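Transcription regulator PadR N-terminal domain-containing protein (Streptococcus mutans, PDB 3L9F) is of unknown detailed function but, as a PadR-family protein, probably binds DNA as a dimeric transcription regulator. Local coordinates at residues L42-K47 and Y53-I58. Residues are numbered along the deposited sequence; the frame is centred on the assembly and turned at random.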
ATOM      1  N   LEU A  42      14.987   2.493  11.265  1.00 11.77           N
ATOM      2  CA  LEU A  42      15.480   3.272  12.397  1.00 11.53           C
ATOM      3  C   LEU A  42      14.531   3.143  13.574  1.00 14.21           C
ATOM      4  O   LEU A  42      14.969   3.072  14.724  1.00 12.33           O
ATOM      5  CB  LEU A  42      15.641   4.743  12.028  1.00 13.87           C
ATOM      6  CG  LEU A  42      16.871   5.008  11.176  1.00 10.90           C
ATOM      7  CD1 LEU A  42      16.903   6.489  10.788  1.00 12.36           C
ATOM      8  CD2 LEU A  42      18.114   4.611  11.962  1.00 12.43           C
ATOM      9  N   GLY A  43      13.235   3.130  13.284  1.00 12.81           N
ATOM     10  CA  GLY A  43      12.239   2.887  14.317  1.00 12.35           C
ATOM     11  C   GLY A  43      12.450   1.559  15.029  1.00 12.39           C
ATOM     12  O   GLY A  43      12.431   1.490  16.269  1.00 10.96           O
ATOM     13  N   ILE A  44      12.653   0.500  14.248  1.00 10.42           N
ATOM     14  CA  ILE A  44      12.885  -0.828  14.808  1.00 11.42           C
ATOM     15  C   ILE A  44      14.143  -0.849  15.665  1.00 13.44           C
ATOM     16  O   ILE A  44      14.174  -1.488  16.717  1.00 14.05           O
ATOM     17  CB  ILE A  44      13.005  -1.883  13.698  1.00 13.59           C
ATOM     18  CG1 ILE A  44      11.638  -2.142  13.075  1.00 13.07           C
ATOM     19  CG2 ILE A  44      13.586  -3.174  14.243  1.00 11.04           C
ATOM     20  CD1 ILE A  44      11.696  -2.939  11.816  1.00 10.36           C
ATOM     21  N   LEU A  45      15.165  -0.118  15.229  1.00 11.83           N
ATOM     22  CA  LEU A  45      16.434  -0.077  15.955  1.00 14.01           C
ATOM     23  C   LEU A  45      16.481   0.995  17.046  1.00 17.57           C
ATOM     24  O   LEU A  45      17.505   1.166  17.699  1.00 17.49           O
ATOM     25  CB  LEU A  45      17.598   0.122  14.981  1.00 13.99           C
ATOM     26  CG  LEU A  45      17.847  -1.056  14.047  1.00 12.66           C
ATOM     27  CD1 LEU A  45      18.927  -0.716  13.030  1.00 10.57           C
ATOM     28  CD2 LEU A  45      18.247  -2.279  14.873  1.00 14.43           C
ATOM     29  N   SER A  46      15.390   1.716  17.274  1.00 14.25           N
ATOM     30  CA  SER A  46      15.467   2.798  18.256  1.00 13.16           C
ATOM     31  C   SER A  46      15.775   2.291  19.663  1.00 18.66           C
ATOM     32  O   SER A  46      16.571   2.895  20.377  1.00 20.76           O
ATOM     33  CB  SER A  46      14.200   3.665  18.265  1.00 16.63           C
ATOM     34  OG  SER A  46      13.064   2.903  18.626  1.00 27.23           O
ATOM     35  N   LYS A  47      15.148   1.183  20.052  1.00 19.92           N
ATOM     36  CA  LYS A  47      15.218   0.711  21.437  1.00 24.21           C
ATOM     37  C   LYS A  47      16.203  -0.432  21.699  1.00 24.12           C
ATOM     38  O   LYS A  47      16.568  -0.674  22.850  1.00 27.88           O
ATOM     39  CB  LYS A  47      13.832   0.284  21.927  1.00 28.04           C
ATOM     40  CG  LYS A  47      12.831   1.413  22.089  1.00 34.62           C
ATOM     41  CD  LYS A  47      11.490   0.848  22.539  1.00 41.04           C
ATOM     42  CE  LYS A  47      10.405   1.911  22.585  1.00 53.37           C
ATOM     43  NZ  LYS A  47       9.103   1.343  23.040  1.00 50.91           N
ATOM     44  N   TYR A  53      18.354 -11.025  11.264  1.00 10.34           N
ATOM     45  CA  TYR A  53      17.283 -11.998  11.387  1.00 10.87           C
ATOM     46  C   TYR A  53      16.114 -11.369  12.125  1.00  8.68           C
ATOM     47  O   TYR A  53      14.968 -11.470  11.691  1.00 11.30           O
ATOM     48  CB  TYR A  53      17.712 -13.200  12.217  1.00  8.08           C
ATOM     49  CG  TYR A  53      18.826 -14.053  11.664  1.00  8.63           C
ATOM     50  CD1 TYR A  53      18.916 -14.344  10.315  1.00  9.81           C
ATOM     51  CD2 TYR A  53      19.755 -14.630  12.526  1.00 14.39           C
ATOM     52  CE1 TYR A  53      19.933 -15.178   9.817  1.00 14.10           C
ATOM     53  CE2 TYR A  53      20.771 -15.449  12.051  1.00 13.27           C
ATOM     54  CZ  TYR A  53      20.857 -15.716  10.696  1.00 13.00           C
ATOM     55  OH  TYR A  53      21.863 -16.536  10.241  1.00 13.78           O
ATOM     56  N   GLU A  54      16.416 -10.757  13.267  1.00  8.64           N
ATOM     57  CA  GLU A  54      15.388 -10.195  14.133  1.00 11.30           C
ATOM     58  C   GLU A  54      14.685  -8.999  13.478  1.00 10.05           C
ATOM     59  O   GLU A  54      13.467  -8.831  13.590  1.00  6.71           O
ATOM     60  CB  GLU A  54      15.994  -9.785  15.481  1.00  8.53           C
ATOM     61  CG  GLU A  54      14.959  -9.288  16.449  1.00 10.56           C
ATOM     62  CD  GLU A  54      15.538  -8.990  17.806  1.00 13.57           C
ATOM     63  OE1 GLU A  54      16.440  -9.737  18.238  1.00 13.76           O
ATOM     64  OE2 GLU A  54      15.085  -8.015  18.437  1.00 18.19           O
ATOM     65  N   ILE A  55      15.454  -8.158  12.800  1.00  9.06           N
ATOM     66  CA  ILE A  55      14.867  -7.009  12.115  1.00  7.51           C
ATOM     67  C   ILE A  55      13.904  -7.504  11.043  1.00 11.98           C
ATOM     68  O   ILE A  55      12.785  -7.010  10.901  1.00 10.77           O
ATOM     69  CB  ILE A  55      15.947  -6.150  11.442  1.00 10.28           C
ATOM     70  CG1 ILE A  55      16.771  -5.419  12.504  1.00  9.17           C
ATOM     71  CG2 ILE A  55      15.300  -5.145  10.508  1.00 14.45           C
ATOM     72  CD1 ILE A  55      18.081  -4.861  11.955  1.00 10.07           C
ATOM     73  N   ASN A  56      14.346  -8.498  10.286  1.00 11.52           N
ATOM     74  CA  ASN A  56      13.507  -9.053   9.243  1.00 11.06           C
ATOM     75  C   ASN A  56      12.246  -9.679   9.830  1.00 10.46           C
ATOM     76  O   ASN A  56      11.163  -9.533   9.276  1.00  9.39           O
ATOM     77  CB  ASN A  56      14.291 -10.075   8.433  1.00 10.85           C
ATOM     78  CG  ASN A  56      13.476 -10.675   7.316  1.00 19.24           C
ATOM     79  OD1 ASN A  56      13.185 -10.011   6.321  1.00 17.53           O
ATOM     80  ND2 ASN A  56      13.097 -11.939   7.472  1.00 20.57           N
ATOM     81  N   ASP A  57      12.396 -10.384  10.954  1.00 11.63           N
ATOM     82  CA  ASP A  57      11.258 -11.007  11.620  1.00 10.59           C
ATOM     83  C   ASP A  57      10.241  -9.924  11.998  1.00  9.23           C
ATOM     84  O   ASP A  57       9.043 -10.064  11.733  1.00 10.46           O
ATOM     85  CB  ASP A  57      11.739 -11.765  12.862  1.00  9.69           C
ATOM     86  CG  ASP A  57      10.662 -12.634  13.498  1.00 14.19           C
ATOM     87  OD1 ASP A  57       9.512 -12.677  13.012  1.00 14.94           O
ATOM     88  OD2 ASP A  57      10.992 -13.293  14.503  1.00 12.33           O
ATOM     89  N   ILE A  58      10.727  -8.842  12.602  1.00  8.92           N
ATOM     90  CA  ILE A  58       9.854  -7.740  13.005  1.00  9.77           C
ATOM     91  C   ILE A  58       9.142  -7.147  11.795  1.00  9.20           C
ATOM     92  O   ILE A  58       7.931  -6.989  11.810  1.00 10.49           O
ATOM     93  CB  ILE A  58      10.626  -6.646  13.730  1.00  9.32           C
ATOM     94  CG1 ILE A  58      11.115  -7.199  15.077  1.00  8.30           C
ATOM     95  CG2 ILE A  58       9.740  -5.405  13.933  1.00  8.43           C
ATOM     96  CD1 ILE A  58      12.137  -6.347  15.775  1.00  8.52           C
TER
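Gly-43 O accepts two hydrogen bonds from Ser-46, beside the residues Ile-44 and Leu-45 that pack on helix 52-62. Ser-46 N donates to this oxygen at 3.1 Å. Ser-46 OG lies 2.8 Å from the same Gly-43 O, with a C=O...donor angle of 143° and the hydroxyl tilted 19° from the carbonyl plane. The two bonds tie Ser-46 back onto Gly-43, bracketing the two residues that meet the neighbouring helix.

Across the interface the partners are all aliphatic. Ile-44 and Ile-58 run past each other in opposite directions, so each branch of one finds the other branch of its partner: Ile-44 CD1 rests 3.8 Å from Ile-58 CG2, while Ile-44 CG2 sits 3.8 Å from Ile-58 CD1. In Ile-44, CG1 stands beside the backbone N (chi1 -72°) and CG2 anti to it, which spreads both branches toward Ile-58. Leu-45 instead crosses Ile-55 at about a right angle, a single methyl contact of 3.9 Å between Leu-45 CD2 and Ile-55 CD1. Ile-55 CG1 also lies 4.3 Å from Ile-44 CG2, linking the two pairs.

Around this patch, Leu-63 touches both Ile-44 and Ile-58, and Tyr-103 of strand 100-105 touches Leu-45 and Ile-55. Ile-55 reaches on to Ile-74 and Leu-78 of helix 74-83, joining the pair of helices to the third helix of the probable winged-helix domain. Arg-50, in the connection between the segments, hydrogen-bonds Ile-44 O and forms a salt bridge with Glu-54.

The direct side-chain contacts between the segments are thus apolar, and burial of aliphatic groups is supplemented by a polar bridge through Arg-50, which bonds to both sides.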